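Local coordinates for Lmo2119 protein (Listeria monocytogenes serovar 1/2a, PDB 5HQH) that is of unknown function but carries, in the piece described here, a YbbR-like domain, one part of a longer protein that probably bears a signal sequence, at residues V16-Y21 against V72-K77; L27-I32 against A60-A65; E34-T39 against F56-D61. One frame throughout, in Å; residues are numbered along the deposited sequence. Where two conformers were deposited one is given.

How the interactions relate
All three contacts lie in one mixed sheet and gather round strand 57-61. Interactions 2 and 3 both use it and share Ala60 and Asp61; interaction 1 reaches across it from one neighbouring strand to the other. Interactions 1 and 3 are close, with centres about 4 Å apart, and are stitched by probable backbone bonds, Val16 O to Val36 N (2.8 Å) and Gln75 N to Tyr59 O (2.9 Å). Interaction 2 lies about 10 Å from interaction 1, centre to centre, and is joined to it by a probable hydrogen bond between Tyr21 O and Leu62 N (2.7 Å). Interactions 2 and 3, about 14 Å apart, meet only through their common strand.

Interaction 1 (V16-Y21 against V72-K77); sequences VPVKVY and VKLQVK
Within the mixed sheet of this YbbR-like domain, Val18 and Leu74 belong to strands that are not paired with each other, 9-21 and 68-77, and their side chains meet past strand 57-61, which pairs with both. The touching parts of the two chains run 84° apart, and their closest CA atoms, Val18 and Leu74, stay 8.3 Å apart, so side chains alone bridge the gap. Val18 CG1 rests 4.1 Å from Leu74 CD2, a single methyl-to-methyl touch between side chains that cross at about a right angle. Val18 brings that branch forward by setting CG1 opposite the backbone N (chi1 180°), while CG2 lies back beside the N. Leu74 is buried, and its contact is purely apolar.

A second touch joins Tyr21 and Lys77, whose side chains approach from opposite directions. Tyr21 OH lies 3.5 Å from Lys77 CE, and the lysine methylene comes to the ring obliquely. Lys77 NZ stays 4.2 Å from Tyr21 OH and makes no hydrogen bond to it. Lys77 was modelled in two conformers, so this touch describes one of them and is the less certain of the two.

Strand 57-61 fills the middle: it runs parallel to 9-21 and antiparallel to 68-77. Its Ala60 packs on Leu74, and its Tyr59 touches both Lys77 and Tyr21, the two tyrosine ring planes inclined at about 45°. Strand 35-42 adds Val36, which packs against both Val18 and Leu74.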
ATOM      1  N   VAL A  16       6.254   1.170  -7.052  1.00  9.57           N
ATOM      2  CA  VAL A  16       5.096   0.293  -6.945  1.00  9.11           C
ATOM      3  C   VAL A  16       3.889   1.147  -6.492  1.00  8.83           C
ATOM      4  O   VAL A  16       3.979   1.865  -5.499  1.00  9.18           O
ATOM      5  CB  VAL A  16       5.347  -0.794  -5.910  1.00  9.28           C
ATOM      6  CG1 VAL A  16       4.108  -1.593  -5.694  1.00  9.80           C
ATOM      7  CG2 VAL A  16       6.480  -1.680  -6.338  1.00  9.80           C
ATOM      8  N   PRO A  17       2.765   1.074  -7.210  1.00  8.73           N
ATOM      9  CA  PRO A  17       1.616   1.891  -6.812  1.00  9.18           C
ATOM     10  C   PRO A  17       1.003   1.457  -5.491  1.00  9.33           C
ATOM     11  O   PRO A  17       1.091   0.277  -5.096  1.00  9.77           O
ATOM     12  CB  PRO A  17       0.640   1.691  -7.964  1.00  9.82           C
ATOM     13  CG  PRO A  17       1.001   0.413  -8.572  1.00 10.24           C
ATOM     14  CD  PRO A  17       2.481   0.266  -8.412  1.00  9.45           C
ATOM     15  N   VAL A  18       0.367   2.407  -4.820  1.00  9.89           N
ATOM     16  CA  VAL A  18      -0.357   2.147  -3.584  1.00 10.56           C
ATOM     17  C   VAL A  18      -1.846   2.412  -3.788  1.00 11.44           C
ATOM     18  O   VAL A  18      -2.229   3.527  -4.162  1.00 11.75           O
ATOM     19  CB  VAL A  18       0.124   3.056  -2.442  1.00 11.13           C
ATOM     20  CG1 VAL A  18      -0.667   2.756  -1.169  1.00 12.35           C
ATOM     21  CG2 VAL A  18       1.616   2.909  -2.197  1.00 11.08           C
ATOM     22  N   LYS A  19      -2.667   1.391  -3.585  1.00 10.50           N
ATOM     23  CA  LYS A  19      -4.104   1.490  -3.650  1.00 11.68           C
ATOM     24  C   LYS A  19      -4.587   2.000  -2.295  1.00 10.82           C
ATOM     25  O   LYS A  19      -3.949   1.769  -1.264  1.00 10.68           O
ATOM     26  CB  LYS A  19      -4.736   0.114  -3.932  1.00 14.22           C
ATOM     27  CG  LYS A  19      -4.254  -0.535  -5.209  1.00 17.55           C
ATOM     28  CD  LYS A  19      -4.937   0.010  -6.421  1.00 20.41           C
ATOM     29  CE  LYS A  19      -4.412  -0.635  -7.699  1.00 22.75           C
ATOM     30  NZ  LYS A  19      -3.087  -0.039  -8.095  1.00 24.78           N
ATOM     31  N   VAL A  20      -5.729   2.702  -2.288  0.70 10.56           N
ATOM     32  CA  VAL A  20      -6.285   3.268  -1.065  0.70 10.87           C
ATOM     33  C   VAL A  20      -7.777   2.950  -0.992  0.70 10.75           C
ATOM     34  O   VAL A  20      -8.514   3.329  -1.871  0.70 10.62           O
ATOM     35  CB  VAL A  20      -6.110   4.810  -1.002  0.70 11.42           C
ATOM     36  CG1 VAL A  20      -6.391   5.285   0.430  0.70 11.07           C
ATOM     37  CG2 VAL A  20      -4.720   5.232  -1.441  0.70 11.76           C
ATOM     38  N   TYR A  21      -8.189   2.280   0.084  1.00 10.34           N
ATOM     39  CA  TYR A  21      -9.544   1.814   0.281  1.00 10.54           C
ATOM     40  C   TYR A  21     -10.192   2.576   1.415  1.00 10.64           C
ATOM     41  O   TYR A  21      -9.597   2.727   2.479  1.00 10.76           O
ATOM     42  CB  TYR A  21      -9.540   0.312   0.595  1.00 11.08           C
ATOM     43  CG  TYR A  21      -8.820  -0.542  -0.398  1.00 11.50           C
ATOM     44  CD1 TYR A  21      -9.094  -0.483  -1.749  1.00 11.77           C
ATOM     45  CD2 TYR A  21      -7.876  -1.479   0.025  1.00 12.49           C
ATOM     46  CE1 TYR A  21      -8.411  -1.324  -2.657  1.00 12.90           C
ATOM     47  CE2 TYR A  21      -7.208  -2.301  -0.853  1.00 13.65           C
ATOM     48  CZ  TYR A  21      -7.468  -2.235  -2.192  1.00 13.49           C
ATOM     49  OH  TYR A  21      -6.759  -3.099  -3.066  1.00 16.17           O
ATOM     50  N   VAL A  72      -1.128   5.535   8.827  1.00 12.98           N
ATOM     51  CA  VAL A  72      -1.575   4.198   8.398  1.00 13.21           C
ATOM     52  C   VAL A  72      -0.407   3.355   7.927  1.00 12.20           C
ATOM     53  O   VAL A  72       0.445   3.824   7.186  1.00 12.33           O
ATOM     54  CB  VAL A  72      -2.674   4.282   7.302  1.00 13.79           C
ATOM     55  CG1 VAL A  72      -2.179   4.974   6.034  1.00 14.98           C
ATOM     56  CG2 VAL A  72      -3.228   2.901   6.962  1.00 14.80           C
ATOM     57  N   LYS A  73      -0.353   2.101   8.391  1.00 11.83           N
ATOM     58  CA  LYS A  73       0.673   1.170   7.923  1.00 11.63           C
ATOM     59  C   LYS A  73       0.211   0.539   6.597  1.00 11.05           C
ATOM     60  O   LYS A  73      -0.910   0.073   6.471  1.00 11.22           O
ATOM     61  CB  LYS A  73       0.901   0.035   8.938  1.00 13.35           C
ATOM     62  CG  LYS A  73       2.005  -0.935   8.523  1.00 14.58           C
ATOM     63  CD  LYS A  73       2.276  -1.987   9.574  1.00 17.31           C
ATOM     64  CE  LYS A  73       3.181  -3.074   9.042  1.00 19.52           C
ATOM     65  NZ  LYS A  73       4.508  -2.608   8.607  1.00 20.70           N
ATOM     66  N   LEU A  74       1.115   0.512   5.627  1.00 10.22           N
ATOM     67  CA  LEU A  74       0.847  -0.090   4.323  1.00 10.33           C
ATOM     68  C   LEU A  74       0.904  -1.599   4.395  1.00 10.39           C
ATOM     69  O   LEU A  74       1.731  -2.184   5.067  1.00 12.14           O
ATOM     70  CB  LEU A  74       1.841   0.461   3.291  1.00 10.46           C
ATOM     71  CG  LEU A  74       1.773   1.988   3.088  1.00 11.05           C
ATOM     72  CD1 LEU A  74       2.717   2.372   1.985  1.00 11.55           C
ATOM     73  CD2 LEU A  74       0.351   2.469   2.799  1.00 10.99           C
ATOM     74  N   GLN A  75      -0.047  -2.233   3.709  1.00  9.19           N
ATOM     75  CA  GLN A  75      -0.196  -3.694   3.691  1.00  9.37           C
ATOM     76  C   GLN A  75       0.070  -4.227   2.297  1.00  8.90           C
ATOM     77  O   GLN A  75       0.044  -3.470   1.326  1.00  8.54           O
ATOM     78  CB  GLN A  75      -1.588  -4.060   4.157  1.00  9.58           C
ATOM     79  CG  GLN A  75      -1.880  -3.691   5.602  1.00  9.96           C
ATOM     80  CD  GLN A  75      -3.293  -4.012   5.984  1.00 10.17           C
ATOM     81  OE1 GLN A  75      -4.174  -3.127   6.048  1.00 11.87           O
ATOM     82  NE2 GLN A  75      -3.563  -5.277   6.175  1.00  9.79           N
ATOM     83  N   VAL A  76       0.242  -5.546   2.204  1.00  8.83           N
ATOM     84  CA  VAL A  76       0.463  -6.214   0.922  1.00  9.10           C
ATOM     85  C   VAL A  76      -0.430  -7.443   0.850  1.00  8.99           C
ATOM     86  O   VAL A  76      -0.526  -8.244   1.801  1.00  9.16           O
ATOM     87  CB  VAL A  76       1.917  -6.622   0.686  1.00 10.14           C
ATOM     88  CG1 VAL A  76       2.091  -7.171  -0.734  1.00 10.46           C
ATOM     89  CG2 VAL A  76       2.865  -5.469   0.965  1.00 10.53           C
ATOM     90  N   LYS A  77      -1.137  -7.589  -0.268  0.70  8.60           N
ATOM     91  CA  LYS A  77      -1.988  -8.752  -0.517  0.70  8.82           C
ATOM     92  C   LYS A  77      -1.742  -9.246  -1.935  0.70  8.95           C
ATOM     93  O   LYS A  77      -0.953  -8.679  -2.680  0.70  8.66           O
ATOM     94  CB  LYS A  77      -3.468  -8.453  -0.249  0.70  9.08           C
ATOM     95  CG  LYS A  77      -4.127  -7.482  -1.221  0.70  9.42           C
ATOM     96  CD  LYS A  77      -5.550  -7.151  -0.778  0.70 10.03           C
ATOM     97  CE  LYS A  77      -6.355  -6.403  -1.841  0.70 10.93           C
ATOM     98  NZ  LYS A  77      -6.798  -7.292  -2.971  0.70 11.83           N
TER

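Interaction 2 (L27-I32 against A60-A65); sequences LYISGI and ADLKNA
Ile29 and Ile32 both hold CG1 opposite their own carbonyl carbon, and nearly straight second torsions (chi2 -179° and 170°) extend each CD1 toward Leu62, just beyond Asp61 in the chain. In the mixed sheet of this YbbR-like domain, the contact joins strand 27-30 and the loop after it to the end of strand 57-61, two strands that do not pair with each other. Ile29 meets Leu62 alone, while Ile32 meets both Leu62 and Ala60. Leu62 CD1 is held by two carbons of Ile29, CD1 at 3.6 Å and CG2 at 3.7 Å. Ile29 CD1 also rests 3.7 Å from Leu62 CB, which places the isoleucine along the root of the leucine as well as its end. Ile32 meets Leu62 tip to tip, CD1 to CD1 at 3.8 Å, and the same Ile32 CD1 lies 3.7 Å from Ala60 CB. Ile29, Ile32 and Leu62 each have two conformers, so the detail applies to one set. Val20 of strand 9-21 also packs against Ile32 and Leu62. A type I beta turn from Leu62 to Ala65 is overlapped by an Asx turn in which Lys63 N donates to Asp61 OD1 at 3.1 Å, meeting the oxygen from 39° above the carboxylate plane.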
ATOM      1  N   LEU A  27     -15.949  10.607   1.573  1.00  9.41           N
ATOM      2  CA  LEU A  27     -14.622  11.085   1.891  1.00  9.84           C
ATOM      3  C   LEU A  27     -13.692  11.193   0.698  1.00  9.70           C
ATOM      4  O   LEU A  27     -13.950  10.621  -0.357  1.00  9.82           O
ATOM      5  CB  LEU A  27     -13.984  10.155   2.934  1.00  9.97           C
ATOM      6  CG  LEU A  27     -14.831   9.760   4.140  1.00 10.52           C
ATOM      7  CD1 LEU A  27     -14.065   8.745   4.947  1.00 11.03           C
ATOM      8  CD2 LEU A  27     -15.196  10.981   4.962  1.00 11.07           C
ATOM      9  N   TYR A  28     -12.623  11.993   0.884  1.00 10.20           N
ATOM     10  CA  TYR A  28     -11.488  12.056  -0.049  1.00 10.09           C
ATOM     11  C   TYR A  28     -10.238  12.034   0.808  1.00 10.42           C
ATOM     12  O   TYR A  28     -10.174  12.745   1.819  1.00 10.60           O
ATOM     13  CB  TYR A  28     -11.530  13.286  -0.972  1.00 10.72           C
ATOM     14  CG  TYR A  28     -10.415  13.188  -1.977  1.00 11.77           C
ATOM     15  CD1 TYR A  28     -10.434  12.188  -2.931  1.00 13.13           C
ATOM     16  CD2 TYR A  28      -9.279  13.962  -1.873  1.00 13.57           C
ATOM     17  CE1 TYR A  28      -9.394  12.000  -3.829  1.00 14.65           C
ATOM     18  CE2 TYR A  28      -8.233  13.794  -2.776  1.00 13.48           C
ATOM     19  CZ  TYR A  28      -8.296  12.811  -3.740  1.00 14.53           C
ATOM     20  OH  TYR A  28      -7.245  12.635  -4.649  1.00 16.00           O
ATOM     21  N   ILE A  29      -9.267  11.203   0.454  0.70 10.67           N
ATOM     22  CA  ILE A  29      -8.067  11.067   1.315  0.70 11.95           C
ATOM     23  C   ILE A  29      -6.809  11.511   0.557  0.70 11.75           C
ATOM     24  O   ILE A  29      -6.545  11.008  -0.515  0.70 12.81           O
ATOM     25  CB  ILE A  29      -7.977   9.628   1.910  0.70 13.01           C
ATOM     26  CG1 ILE A  29      -9.258   9.292   2.692  0.70 12.92           C
ATOM     27  CG2 ILE A  29      -6.756   9.481   2.813  0.70 13.32           C
ATOM     28  CD1 ILE A  29      -9.293   7.914   3.338  0.70 13.53           C
ATOM     29  N   SER A  30      -6.069  12.486   1.124  1.00 11.22           N
ATOM     30  CA  SER A  30      -4.850  13.010   0.566  1.00 11.34           C
ATOM     31  C   SER A  30      -3.709  12.568   1.482  1.00 11.47           C
ATOM     32  O   SER A  30      -3.940  12.088   2.592  1.00 11.59           O
ATOM     33  CB  SER A  30      -4.929  14.529   0.434  1.00 11.45           C
ATOM     34  OG  SER A  30      -5.203  15.136   1.674  1.00 12.02           O
ATOM     35  N   GLY A  31      -2.499  12.710   0.986  1.00 13.02           N
ATOM     36  CA  GLY A  31      -1.309  12.375   1.761  1.00 14.83           C
ATOM     37  C   GLY A  31      -0.637  11.034   1.500  1.00 15.22           C
ATOM     38  O   GLY A  31       0.535  10.892   1.871  1.00 18.89           O
ATOM     39  N   ILE A  32      -1.302  10.078   0.912  0.70 15.71           N
ATOM     40  CA  ILE A  32      -0.612   8.820   0.680  0.70 15.72           C
ATOM     41  C   ILE A  32       0.290   8.957  -0.579  0.70 14.69           C
ATOM     42  O   ILE A  32      -0.101   9.575  -1.570  0.70 14.03           O
ATOM     43  CB  ILE A  32      -1.610   7.676   0.617  0.70 16.78           C
ATOM     44  CG1 ILE A  32      -2.420   7.673   1.918  0.70 17.41           C
ATOM     45  CG2 ILE A  32      -0.917   6.330   0.461  0.70 17.49           C
ATOM     46  CD1 ILE A  32      -3.601   6.748   1.883  0.70 18.32           C
ATOM     47  N   ALA A  60      -3.287   0.951   1.411  1.00  9.20           N
ATOM     48  CA  ALA A  60      -3.623   1.635   2.656  1.00 10.10           C
ATOM     49  C   ALA A  60      -5.122   1.393   2.844  1.00 10.11           C
ATOM     50  O   ALA A  60      -5.936   1.855   2.047  1.00 10.53           O
ATOM     51  CB  ALA A  60      -3.314   3.139   2.596  1.00 11.29           C
ATOM     52  N   ASP A  61      -5.485   0.705   3.930  1.00  9.60           N
ATOM     53  CA  ASP A  61      -6.898   0.451   4.223  1.00 10.55           C
ATOM     54  C   ASP A  61      -7.402   1.446   5.253  1.00 10.75           C
ATOM     55  O   ASP A  61      -7.057   1.375   6.440  1.00 12.25           O
ATOM     56  CB  ASP A  61      -7.123  -0.955   4.722  1.00 11.37           C
ATOM     57  CG  ASP A  61      -8.595  -1.315   4.770  1.00 13.15           C
ATOM     58  OD1 ASP A  61      -9.469  -0.487   4.449  1.00 14.38           O
ATOM     59  OD2 ASP A  61      -8.927  -2.458   5.111  1.00 14.21           O
ATOM     60  N   LEU A  62      -8.211   2.381   4.778  0.50 10.54           N
ATOM     61  CA  LEU A  62      -8.767   3.423   5.634  0.50 11.27           C
ATOM     62  C   LEU A  62     -10.269   3.291   5.759  0.50 11.53           C
ATOM     63  O   LEU A  62     -10.975   4.269   6.023  0.50 12.10           O
ATOM     64  CB  LEU A  62      -8.362   4.780   5.083  0.50 11.56           C
ATOM     65  CG  LEU A  62      -6.845   4.954   5.212  0.50 12.10           C
ATOM     66  CD1 LEU A  62      -6.355   6.090   4.351  0.50 13.04           C
ATOM     67  CD2 LEU A  62      -6.436   5.140   6.666  0.50 12.99           C
ATOM     68  N   LYS A  63     -10.769   2.067   5.600  1.00 12.15           N
ATOM     69  CA  LYS A  63     -12.209   1.838   5.705  1.00 13.83           C
ATOM     70  C   LYS A  63     -12.806   2.171   7.041  1.00 14.61           C
ATOM     71  O   LYS A  63     -13.952   2.587   7.095  1.00 16.98           O
ATOM     72  CB  LYS A  63     -12.568   0.388   5.343  1.00 15.72           C
ATOM     73  CG  LYS A  63     -14.058   0.104   5.059  1.00 19.96           C
ATOM     74  CD  LYS A  63     -14.585   0.787   3.790  1.00 22.36           C
ATOM     75  CE  LYS A  63     -13.769   0.522   2.530  1.00 23.09           C
ATOM     76  NZ  LYS A  63     -13.606  -0.931   2.206  1.00 24.03           N
ATOM     77  N   ASN A  64     -12.061   2.021   8.118  1.00 14.52           N
ATOM     78  CA  ASN A  64     -12.615   2.332   9.424  1.00 15.31           C
ATOM     79  C   ASN A  64     -12.146   3.688   9.979  1.00 17.21           C
ATOM     80  O   ASN A  64     -12.301   3.965  11.175  1.00 19.29           O
ATOM     81  CB  ASN A  64     -12.257   1.245  10.432  1.00 15.25           C
ATOM     82  CG  ASN A  64     -12.946  -0.063  10.158  1.00 14.81           C
ATOM     83  OD1 ASN A  64     -13.783  -0.184   9.269  1.00 13.23           O
ATOM     84  ND2 ASN A  64     -12.615  -1.052  10.938  1.00 15.90           N
ATOM     85  N   ALA A  65     -11.610   4.540   9.113  1.00 17.41           N
ATOM     86  CA  ALA A  65     -11.049   5.786   9.571  1.00 18.89           C
ATOM     87  C   ALA A  65     -12.130   6.803   9.848  1.00 20.13           C
ATOM     88  O   ALA A  65     -13.205   6.790   9.235  1.00 21.92           O
ATOM     89  CB  ALA A  65     -10.087   6.321   8.526  1.00 19.43           C
TER

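Interaction 3 (E34-T39 against F56-D61); sequences ETVTVT and FTVYAD
Val36 and Val58 mark the nearest backbone approach, with CA atoms 8.6 Å apart, a spacing at which the two strands face one another through their side chains instead of pairing edge to edge. The chains run in roughly opposite senses: Val36 meets Val58, and Val38 meets Val58 and Phe56. This is buried apolar packing of the YbbR-like domain, joining strands 35-42 and 57-61; all four residues that touch are buried.

Val38 has the largest share of the contact and uses both of its methyls. Its CG2 lies 3.7 Å from Val58 CG2, the closest approach here, where the two side chains slide past each other in opposite directions. Its CG1 stands 4.1 Å from Phe56 CE1, and CG2 is 4.2 Å from that same ring carbon, so one ring atom meets both branches of the valine. The approach of CG1 to the ring is oblique. Phe56 reaches it by placing CG between its backbone N and carbonyl carbon (chi1 53°), with the ring plane almost perpendicular to the plane through CA, CB and CG (chi2 89°). Val58 divides its methyls between the two facing valines: CG2 serves Val38, while CG1 meets Val36 CG2 tip to tip at a looser 4.1 Å.

Around this packing, strand 9-21 pairs with both partners, antiparallel with 35-42 and parallel with 57-61, and Val16 and Val18 of that strand lie against Val38 and Val36 respectively. Strand 84-98 pairs with the other edge of 35-42, adding Val87 and Pro89 beside Val36 and Val85 beside Val38. The chain travels from 35-42 to 57-61 through helix 44-53, and Phe56 also packs on Val79, in the loop after strand 68-77.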
ATOM      1  N   GLU A  34       1.818   8.092  -4.072  1.00 11.19           N
ATOM      2  CA  GLU A  34       1.323   7.342  -5.236  1.00 11.11           C
ATOM      3  C   GLU A  34       2.153   6.084  -5.470  1.00 10.54           C
ATOM      4  O   GLU A  34       1.604   5.118  -5.950  1.00 12.29           O
ATOM      5  CB  GLU A  34       1.294   8.190  -6.488  1.00 11.55           C
ATOM      6  CG  GLU A  34       0.178   9.221  -6.430  1.00 12.13           C
ATOM      7  CD  GLU A  34       0.262  10.348  -7.415  1.00 12.97           C
ATOM      8  OE1 GLU A  34       1.010  10.272  -8.415  1.00 13.82           O
ATOM      9  OE2 GLU A  34      -0.478  11.324  -7.153  1.00 13.08           O
ATOM     10  N   THR A  35       3.427   6.112  -5.086  1.00 10.42           N
ATOM     11  CA  THR A  35       4.276   4.909  -5.249  1.00 10.78           C
ATOM     12  C   THR A  35       5.209   4.729  -4.076  1.00 10.61           C
ATOM     13  O   THR A  35       5.556   5.703  -3.365  1.00 11.11           O
ATOM     14  CB  THR A  35       5.126   4.903  -6.533  1.00 12.17           C
ATOM     15  OG1 THR A  35       6.201   5.862  -6.418  1.00 14.91           O
ATOM     16  CG2 THR A  35       4.300   5.133  -7.754  1.00 12.21           C
ATOM     17  N   VAL A  36       5.673   3.487  -3.896  1.00 10.09           N
ATOM     18  CA  VAL A  36       6.587   3.101  -2.844  1.00 10.42           C
ATOM     19  C   VAL A  36       7.590   2.089  -3.367  1.00 10.11           C
ATOM     20  O   VAL A  36       7.496   1.593  -4.514  1.00 10.14           O
ATOM     21  CB  VAL A  36       5.829   2.534  -1.618  1.00 10.69           C
ATOM     22  CG1 VAL A  36       4.925   3.584  -1.048  1.00 11.44           C
ATOM     23  CG2 VAL A  36       5.026   1.291  -1.998  1.00 10.99           C
ATOM     24  N   THR A  37       8.542   1.745  -2.521  1.00 10.47           N
ATOM     25  CA  THR A  37       9.522   0.717  -2.850  1.00 11.34           C
ATOM     26  C   THR A  37       9.209  -0.558  -2.079  1.00 11.41           C
ATOM     27  O   THR A  37       9.044  -0.527  -0.862  1.00 11.44           O
ATOM     28  CB  THR A  37      10.948   1.183  -2.488  1.00 12.57           C
ATOM     29  OG1 THR A  37      11.226   2.403  -3.176  1.00 15.03           O
ATOM     30  CG2 THR A  37      11.994   0.162  -2.831  1.00 13.50           C
ATOM     31  N   VAL A  38       9.166  -1.697  -2.773  1.00 11.17           N
ATOM     32  CA  VAL A  38       8.848  -2.968  -2.129  1.00 11.58           C
ATOM     33  C   VAL A  38      10.011  -3.911  -2.223  1.00 12.20           C
ATOM     34  O   VAL A  38      10.610  -4.041  -3.294  1.00 13.21           O
ATOM     35  CB  VAL A  38       7.614  -3.642  -2.800  1.00 12.08           C
ATOM     36  CG1 VAL A  38       7.310  -4.995  -2.183  1.00 13.14           C
ATOM     37  CG2 VAL A  38       6.397  -2.748  -2.651  1.00 11.84           C
ATOM     38  N   THR A  39      10.381  -4.531  -1.103  1.00 12.29           N
ATOM     39  CA  THR A  39      11.441  -5.523  -1.093  1.00 13.15           C
ATOM     40  C   THR A  39      10.823  -6.902  -0.868  1.00 13.51           C
ATOM     41  O   THR A  39      10.030  -7.089   0.053  1.00 14.00           O
ATOM     42  CB  THR A  39      12.465  -5.252   0.026  1.00 14.01           C
ATOM     43  OG1 THR A  39      13.006  -3.952  -0.146  1.00 15.03           O
ATOM     44  CG2 THR A  39      13.586  -6.274  -0.005  1.00 15.13           C
ATOM     45  N   PHE A  56       1.191  -8.486  -7.011  1.00 12.34           N
ATOM     46  CA  PHE A  56       0.882  -8.199  -5.596  1.00 12.25           C
ATOM     47  C   PHE A  56       0.342  -6.782  -5.538  1.00 11.94           C
ATOM     48  O   PHE A  56       0.514  -5.991  -6.476  1.00 12.12           O
ATOM     49  CB  PHE A  56       2.094  -8.350  -4.713  1.00 11.95           C
ATOM     50  CG  PHE A  56       3.299  -7.558  -5.177  1.00 12.00           C
ATOM     51  CD1 PHE A  56       3.482  -6.253  -4.748  1.00 13.33           C
ATOM     52  CD2 PHE A  56       4.250  -8.102  -6.050  1.00 12.46           C
ATOM     53  CE1 PHE A  56       4.555  -5.511  -5.204  1.00 12.77           C
ATOM     54  CE2 PHE A  56       5.311  -7.363  -6.502  1.00 12.82           C
ATOM     55  CZ  PHE A  56       5.482  -6.055  -6.052  1.00 13.17           C
ATOM     56  N   THR A  57      -0.322  -6.467  -4.434  1.00 10.62           N
ATOM     57  CA  THR A  57      -1.008  -5.184  -4.261  1.00 10.35           C
ATOM     58  C   THR A  57      -0.634  -4.556  -2.955  1.00  9.14           C
ATOM     59  O   THR A  57      -0.862  -5.157  -1.918  1.00  8.92           O
ATOM     60  CB  THR A  57      -2.526  -5.413  -4.250  1.00 10.80           C
ATOM     61  OG1 THR A  57      -2.914  -6.066  -5.484  1.00 14.15           O
ATOM     62  CG2 THR A  57      -3.277  -4.122  -4.060  1.00 11.89           C
ATOM     63  N   VAL A  58      -0.032  -3.353  -2.996  1.00  8.78           N
ATOM     64  CA  VAL A  58       0.271  -2.578  -1.798  1.00  8.35           C
ATOM     65  C   VAL A  58      -0.912  -1.648  -1.571  1.00  7.77           C
ATOM     66  O   VAL A  58      -1.399  -1.039  -2.519  1.00  8.85           O
ATOM     67  CB  VAL A  58       1.544  -1.732  -1.962  1.00  8.70           C
ATOM     68  CG1 VAL A  58       1.825  -0.944  -0.690  1.00  9.22           C
ATOM     69  CG2 VAL A  58       2.726  -2.620  -2.309  1.00  9.60           C
ATOM     70  N   TYR A  59      -1.393  -1.598  -0.334  1.00  7.63           N
ATOM     71  CA  TYR A  59      -2.565  -0.802  -0.038  1.00  7.90           C
ATOM     72  C   TYR A  59      -2.560  -0.166   1.339  1.00  8.07           C
ATOM     73  O   TYR A  59      -1.969  -0.673   2.290  1.00  8.47           O
ATOM     74  CB  TYR A  59      -3.832  -1.638  -0.201  1.00  7.95           C
ATOM     75  CG  TYR A  59      -4.006  -2.828   0.742  1.00  7.96           C
ATOM     76  CD1 TYR A  59      -3.347  -4.021   0.494  1.00  7.93           C
ATOM     77  CD2 TYR A  59      -4.899  -2.794   1.819  1.00  8.81           C
ATOM     78  CE1 TYR A  59      -3.515  -5.112   1.308  1.00  8.29           C
ATOM     79  CE2 TYR A  59      -5.076  -3.911   2.633  1.00  8.54           C
ATOM     80  CZ  TYR A  59      -4.398  -5.073   2.352  1.00  8.67           C
ATOM     81  OH  TYR A  59      -4.614  -6.185   3.150  1.00  9.42           O
ATOM     82  N   ALA A  60      -3.287   0.951   1.411  1.00  9.20           N
ATOM     83  CA  ALA A  60      -3.623   1.635   2.656  1.00 10.10           C
ATOM     84  C   ALA A  60      -5.122   1.393   2.844  1.00 10.11           C
ATOM     85  O   ALA A  60      -5.936   1.855   2.047  1.00 10.53           O
ATOM     86  CB  ALA A  60      -3.314   3.139   2.596  1.00 11.29           C
ATOM     87  N   ASP A  61      -5.485   0.705   3.930  1.00  9.60           N
ATOM     88  CA  ASP A  61      -6.898   0.451   4.223  1.00 10.55           C
ATOM     89  C   ASP A  61      -7.402   1.446   5.253  1.00 10.75           C
ATOM     90  O   ASP A  61      -7.057   1.375   6.440  1.00 12.25           O
ATOM     91  CB  ASP A  61      -7.123  -0.955   4.722  1.00 11.37           C
ATOM     92  CG  ASP A  61      -8.595  -1.315   4.770  1.00 13.15           C
ATOM     93  OD1 ASP A  61      -9.469  -0.487   4.449  1.00 14.38           O
ATOM     94  OD2 ASP A  61      -8.927  -2.458   5.111  1.00 14.21           O
TER